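Local coordinates for extracellular solute-binding protein family 1 (Alicyclobacillus acidocaldarius subsp. acidocaldarius, PDB 4OVJ) that probably captures a solute, perhaps a sugar, outside the cell and hands it to an ABC importer, as related solute-binding proteins do, at residues W185-Q197 against K206-L218. Residues are numbered along the deposited sequence; the frame is centred on the assembly and turned at random. Where two conformers were deposited one is given.
Sequences WQTFGYWARQHGQ and KLGFTESTLVSYL
Phe188 drives its ring edge-on into two aromatic faces. CE2 stands over the centre of the Phe209 ring in a T-shaped pair, planes at 80°, while CD1 meets Tyr217, 3.5 Å from its CG. Leu214 CD1 covers one face of Phe188, and Ala192, small enough to fit, lies over the other. Tyr217 packs on Trp191 as well: its CB sits 3.6 Å from the centroid of the Trp191 five-membered ring, and its ring turns an edge to the indole. With CG anti to the backbone N (chi1 170°), Tyr217 reaches toward the N-terminal turn of helix 185-194, where its OH donates to Thr187 OG1 at 2.6 Å and accepts from Ser184 N. Were Tyr217 replaced by an alanine, a gap would probably open beside Phe188 and Trp191, and Thr187 OG1 would lose its donor.

The other end is polar and nearer solvent, Thr210 being exposed. Here the extended Gln197 suits its place because one amide oxygen can take two donors: OE1 accepts from Thr210 N (3.0 Å) and Thr213 OG1 (2.6 Å), on opposite faces of the amide plane. A single water joins Gln197 NE2 to Thr210 OG1. Gly196, at positive phi, closes a Schellman motif that brings Gln197 to the N-terminus of helix 211-226. The arrangement joins an aromatic cluster, at the crossing of two helices and the loop before the second, to a polar helix start, within the α/β fold of a periplasmic-binding-protein-like solute receptor.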
loop_
_atom_site.group_PDB
_atom_site.type_symbol
_atom_site.label_atom_id
_atom_site.label_comp_id
_atom_site.label_asym_id
_atom_site.label_seq_id
_atom_site.Cartn_x
_atom_site.Cartn_y
_atom_site.Cartn_z
ATOM N N TRP A 185 2.802 -2.128 -13.522
ATOM C CA TRP A 185 3.965 -1.327 -13.159
ATOM C C TRP A 185 4.365 -1.570 -11.709
ATOM O O TRP A 185 5.556 -1.731 -11.408
ATOM C CB TRP A 185 3.616 0.123 -13.398
ATOM C CG TRP A 185 4.654 1.175 -13.193
ATOM C CD1 TRP A 185 4.481 2.323 -12.495
ATOM C CD2 TRP A 185 5.967 1.253 -13.768
ATOM N NE1 TRP A 185 5.599 3.097 -12.567
ATOM C CE2 TRP A 185 6.531 2.474 -13.346
ATOM C CE3 TRP A 185 6.728 0.408 -14.575
ATOM C CZ2 TRP A 185 7.833 2.871 -13.699
ATOM C CZ3 TRP A 185 8.004 0.806 -14.947
ATOM C CH2 TRP A 185 8.543 2.030 -14.509
ATOM N N GLN A 186 3.391 -1.641 -10.803
ATOM C CA GLN A 186 3.751 -1.822 -9.407
ATOM C C GLN A 186 4.160 -3.265 -9.070
ATOM O O GLN A 186 5.030 -3.466 -8.218
ATOM C CB GLN A 186 2.666 -1.270 -8.475
ATOM C CG GLN A 186 2.457 0.250 -8.593
ATOM C CD GLN A 186 3.705 1.074 -8.297
ATOM O OE1 GLN A 186 4.577 0.659 -7.537
ATOM N NE2 GLN A 186 3.794 2.254 -8.902
ATOM N N THR A 187 3.609 -4.288 -9.727
ATOM C CA THR A 187 4.173 -5.627 -9.472
ATOM C C THR A 187 5.565 -5.754 -10.089
ATOM O O THR A 187 6.414 -6.464 -9.557
ATOM C CB THR A 187 3.307 -6.816 -9.918
ATOM O OG1 THR A 187 3.168 -6.840 -11.341
ATOM C CG2 THR A 187 1.955 -6.794 -9.241
ATOM N N PHE A 188 5.803 -5.077 -11.211
ATOM C CA PHE A 188 7.156 -4.998 -11.712
ATOM C C PHE A 188 8.085 -4.295 -10.696
ATOM O O PHE A 188 9.235 -4.694 -10.517
ATOM C CB PHE A 188 7.256 -4.321 -13.082
ATOM C CG PHE A 188 8.668 -4.212 -13.546
ATOM C CD1 PHE A 188 9.428 -5.354 -13.732
ATOM C CD2 PHE A 188 9.271 -2.977 -13.705
ATOM C CE1 PHE A 188 10.762 -5.274 -14.069
ATOM C CE2 PHE A 188 10.604 -2.893 -14.064
ATOM C CZ PHE A 188 11.352 -4.039 -14.245
ATOM N N GLY A 189 7.581 -3.263 -10.021
ATOM C CA GLY A 189 8.343 -2.596 -8.975
ATOM C C GLY A 189 8.860 -3.555 -7.912
ATOM O O GLY A 189 9.996 -3.458 -7.478
ATOM N N TYR A 190 8.006 -4.490 -7.523
ATOM C CA TYR A 190 8.348 -5.553 -6.583
ATOM C C TYR A 190 9.486 -6.431 -7.119
ATOM O O TYR A 190 10.489 -6.634 -6.444
ATOM C CB TYR A 190 7.087 -6.369 -6.280
ATOM C CG TYR A 190 7.284 -7.562 -5.389
ATOM C CD1 TYR A 190 7.378 -7.427 -4.010
ATOM C CD2 TYR A 190 7.360 -8.839 -5.930
ATOM C CE1 TYR A 190 7.558 -8.542 -3.204
ATOM C CE2 TYR A 190 7.543 -9.949 -5.133
ATOM C CZ TYR A 190 7.630 -9.795 -3.773
ATOM O OH TYR A 190 7.816 -10.894 -2.985
ATOM N N TRP A 191 9.355 -6.890 -8.355
ATOM C CA TRP A 191 10.404 -7.640 -9.051
ATOM C C TRP A 191 11.713 -6.870 -9.153
ATOM O O TRP A 191 12.779 -7.414 -8.875
ATOM C CB TRP A 191 9.893 -8.017 -10.451
ATOM C CG TRP A 191 10.817 -8.847 -11.297
ATOM C CD1 TRP A 191 11.847 -8.401 -12.057
ATOM C CD2 TRP A 191 10.748 -10.262 -11.505
ATOM N NE1 TRP A 191 12.437 -9.449 -12.720
ATOM C CE2 TRP A 191 11.776 -10.603 -12.404
ATOM C CE3 TRP A 191 9.892 -11.270 -11.041
ATOM C CZ2 TRP A 191 11.989 -11.914 -12.838
ATOM C CZ3 TRP A 191 10.113 -12.587 -11.468
ATOM C CH2 TRP A 191 11.153 -12.888 -12.349
ATOM N N ALA A 192 11.629 -5.609 -9.552
ATOM C CA ALA A 192 12.820 -4.791 -9.688
ATOM C C ALA A 192 13.547 -4.691 -8.361
ATOM O O ALA A 192 14.767 -4.826 -8.317
ATOM C CB ALA A 192 12.483 -3.408 -10.193
ATOM N N ARG A 193 12.799 -4.461 -7.287
ATOM C CA ARG A 193 13.402 -4.345 -5.950
ATOM C C ARG A 193 14.112 -5.641 -5.541
ATOM O O ARG A 193 15.181 -5.603 -4.935
ATOM C CB ARG A 193 12.354 -3.944 -4.921
ATOM C CG ARG A 193 11.983 -2.463 -4.973
ATOM C CD ARG A 193 10.687 -2.189 -4.231
ATOM N NE ARG A 193 10.671 -2.724 -2.858
ATOM C CZ ARG A 193 11.012 -2.069 -1.738
ATOM N NH1 ARG A 193 11.431 -0.807 -1.757
ATOM N NH2 ARG A 193 10.937 -2.692 -0.567
ATOM N N GLN A 194 13.540 -6.787 -5.919
ATOM C CA GLN A 194 14.191 -8.073 -5.652
ATOM C C GLN A 194 15.534 -8.215 -6.364
ATOM O O GLN A 194 16.395 -8.975 -5.929
ATOM C CB GLN A 194 13.315 -9.234 -6.067
ATOM C CG GLN A 194 12.003 -9.319 -5.348
ATOM C CD GLN A 194 11.152 -10.440 -5.872
ATOM O OE1 GLN A 194 11.015 -10.615 -7.086
ATOM N NE2 GLN A 194 10.610 -11.239 -4.965
ATOM N N HIS A 195 15.685 -7.511 -7.483
ATOM C CA HIS A 195 16.909 -7.530 -8.266
ATOM C C HIS A 195 17.839 -6.373 -7.940
ATOM O O HIS A 195 18.748 -6.078 -8.711
ATOM C CB HIS A 195 16.555 -7.570 -9.752
ATOM C CG HIS A 195 15.955 -8.875 -10.154
ATOM N ND1 HIS A 195 14.651 -9.216 -9.873
ATOM C CD2 HIS A 195 16.513 -9.961 -10.735
ATOM C CE1 HIS A 195 14.417 -10.444 -10.299
ATOM N NE2 HIS A 195 15.532 -10.915 -10.826
ATOM N N GLY A 196 17.635 -5.754 -6.779
ATOM C CA GLY A 196 18.506 -4.682 -6.307
ATOM C C GLY A 196 18.322 -3.388 -7.066
ATOM O O GLY A 196 19.186 -2.512 -7.034
ATOM N N GLN A 197 17.175 -3.261 -7.718
ATOM C CA GLN A 197 16.865 -2.117 -8.574
ATOM C C GLN A 197 15.534 -1.496 -8.131
ATOM O O GLN A 197 14.964 -1.884 -7.094
ATOM C CB GLN A 197 16.876 -2.579 -10.033
ATOM C CG GLN A 197 18.277 -2.989 -10.469
ATOM C CD GLN A 197 18.354 -3.657 -11.819
ATOM O OE1 GLN A 197 17.383 -3.708 -12.568
ATOM N NE2 GLN A 197 19.528 -4.180 -12.137
ATOM N N LYS A 206 15.626 9.235 -13.887
ATOM C CA LYS A 206 15.638 8.145 -14.851
ATOM C C LYS A 206 15.081 6.877 -14.221
ATOM O O LYS A 206 14.854 6.825 -13.015
ATOM C CB LYS A 206 17.037 7.896 -15.411
ATOM C CG LYS A 206 18.164 7.892 -14.415
ATOM C CD LYS A 206 19.516 7.620 -15.075
ATOM C CE LYS A 206 19.890 8.716 -16.060
ATOM N NZ LYS A 206 21.349 8.722 -16.345
ATOM N N LEU A 207 14.853 5.873 -15.053
ATOM C CA LEU A 207 14.410 4.579 -14.561
ATOM C C LEU A 207 15.531 3.982 -13.736
ATOM O O LEU A 207 16.708 4.221 -14.007
ATOM C CB LEU A 207 14.038 3.660 -15.715
ATOM C CG LEU A 207 12.858 4.133 -16.570
ATOM C CD1 LEU A 207 12.641 3.163 -17.709
ATOM C CD2 LEU A 207 11.588 4.259 -15.743
ATOM N N GLY A 208 15.157 3.206 -12.728
ATOM C CA GLY A 208 16.117 2.647 -11.793
ATOM C C GLY A 208 16.411 1.176 -11.989
ATOM O O GLY A 208 16.934 0.529 -11.083
ATOM N N PHE A 209 16.068 0.636 -13.153
ATOM C CA PHE A 209 16.290 -0.776 -13.444
ATOM C C PHE A 209 16.846 -0.939 -14.849
ATOM O O PHE A 209 16.796 -0.016 -15.662
ATOM C CB PHE A 209 14.982 -1.557 -13.323
ATOM C CG PHE A 209 13.919 -1.077 -14.262
ATOM C CD1 PHE A 209 13.808 -1.607 -15.546
ATOM C CD2 PHE A 209 13.053 -0.059 -13.880
ATOM C CE1 PHE A 209 12.842 -1.145 -16.415
ATOM C CE2 PHE A 209 12.076 0.395 -14.744
ATOM C CZ PHE A 209 11.977 -0.146 -16.017
ATOM N N THR A 210 17.349 -2.136 -15.128
ATOM C CA THR A 210 17.950 -2.449 -16.419
ATOM C C THR A 210 16.982 -3.220 -17.309
ATOM O O THR A 210 15.999 -3.800 -16.849
ATOM C CB THR A 210 19.190 -3.325 -16.241
ATOM O OG1 THR A 210 18.806 -4.564 -15.643
ATOM C CG2 THR A 210 20.231 -2.632 -15.374
ATOM N N GLU A 211 17.292 -3.256 -18.599
ATOM C CA GLU A 211 16.479 -4.003 -19.548
ATOM C C GLU A 211 16.358 -5.474 -19.171
ATOM O O GLU A 211 15.274 -6.049 -19.265
ATOM C CB GLU A 211 17.048 -3.858 -20.951
ATOM C CG GLU A 211 16.151 -4.399 -22.037
ATOM C CD GLU A 211 16.744 -4.162 -23.402
ATOM O OE1 GLU A 211 16.962 -2.981 -23.751
ATOM O OE2 GLU A 211 17.005 -5.146 -24.114
ATOM N N SER A 212 17.468 -6.059 -18.749
ATOM C CA SER A 212 17.520 -7.453 -18.349
ATOM C C SER A 212 16.487 -7.784 -17.273
ATOM O O SER A 212 15.795 -8.798 -17.335
ATOM C CB SER A 212 18.914 -7.752 -17.818
ATOM O OG SER A 212 19.087 -9.131 -17.678
ATOM N N THR A 213 16.393 -6.913 -16.281
ATOM C CA THR A 213 15.450 -7.095 -15.175
ATOM C C THR A 213 13.999 -7.099 -15.662
ATOM O O THR A 213 13.185 -7.925 -15.238
ATOM C CB THR A 213 15.650 -5.976 -14.167
ATOM O OG1 THR A 213 17.001 -6.035 -13.697
ATOM C CG2 THR A 213 14.661 -6.092 -13.005
ATOM N N LEU A 214 13.680 -6.187 -16.571
ATOM C CA LEU A 214 12.329 -6.132 -17.119
ATOM C C LEU A 214 12.052 -7.319 -18.038
ATOM O O LEU A 214 10.993 -7.915 -17.970
ATOM C CB LEU A 214 12.080 -4.820 -17.849
ATOM C CG LEU A 214 10.729 -4.637 -18.539
ATOM C CD1 LEU A 214 9.591 -4.916 -17.577
ATOM C CD2 LEU A 214 10.661 -3.214 -19.078
ATOM N N VAL A 215 13.014 -7.680 -18.880
ATOM C CA VAL A 215 12.820 -8.820 -19.776
ATOM C C VAL A 215 12.629 -10.127 -18.996
ATOM O O VAL A 215 11.804 -10.957 -19.380
ATOM C CB VAL A 215 13.966 -8.945 -20.804
ATOM C CG1 VAL A 215 13.842 -10.238 -21.599
ATOM C CG2 VAL A 215 13.921 -7.762 -21.752
ATOM N N SER A 216 13.355 -10.307 -17.898
ATOM C CA SER A 216 13.197 -11.543 -17.116
ATOM C C SER A 216 11.792 -11.617 -16.495
ATOM O O SER A 216 11.175 -12.687 -16.441
ATOM C CB SER A 216 14.309 -11.709 -16.076
ATOM O OG SER A 216 14.234 -10.723 -15.066
ATOM N N TYR A 217 11.274 -10.471 -16.065
ATOM C CA TYR A 217 9.901 -10.396 -15.544
ATOM C C TYR A 217 8.901 -10.728 -16.636
ATOM O O TYR A 217 8.004 -11.566 -16.464
ATOM C CB TYR A 217 9.671 -8.991 -15.020
ATOM C CG TYR A 217 8.272 -8.581 -14.645
ATOM C CD1 TYR A 217 7.776 -8.801 -13.377
ATOM C CD2 TYR A 217 7.486 -7.877 -15.532
ATOM C CE1 TYR A 217 6.515 -8.368 -13.005
ATOM C CE2 TYR A 217 6.229 -7.438 -15.179
ATOM C CZ TYR A 217 5.751 -7.683 -13.907
ATOM O OH TYR A 217 4.520 -7.216 -13.551
ATOM N N LEU A 218 9.054 -10.086 -17.779
ATOM C CA LEU A 218 8.133 -10.337 -18.884
ATOM C C LEU A 218 8.166 -11.803 -19.335
ATOM O O LEU A 218 7.125 -12.388 -19.629
ATOM C CB LEU A 218 8.438 -9.412 -20.052
ATOM C CG LEU A 218 8.218 -7.917 -19.813
ATOM C CD1 LEU A 218 8.768 -7.170 -21.011
ATOM C CD2 LEU A 218 6.762 -7.563 -19.566
HETATM O O HOH W 1 20.712 -5.877 -14.566
#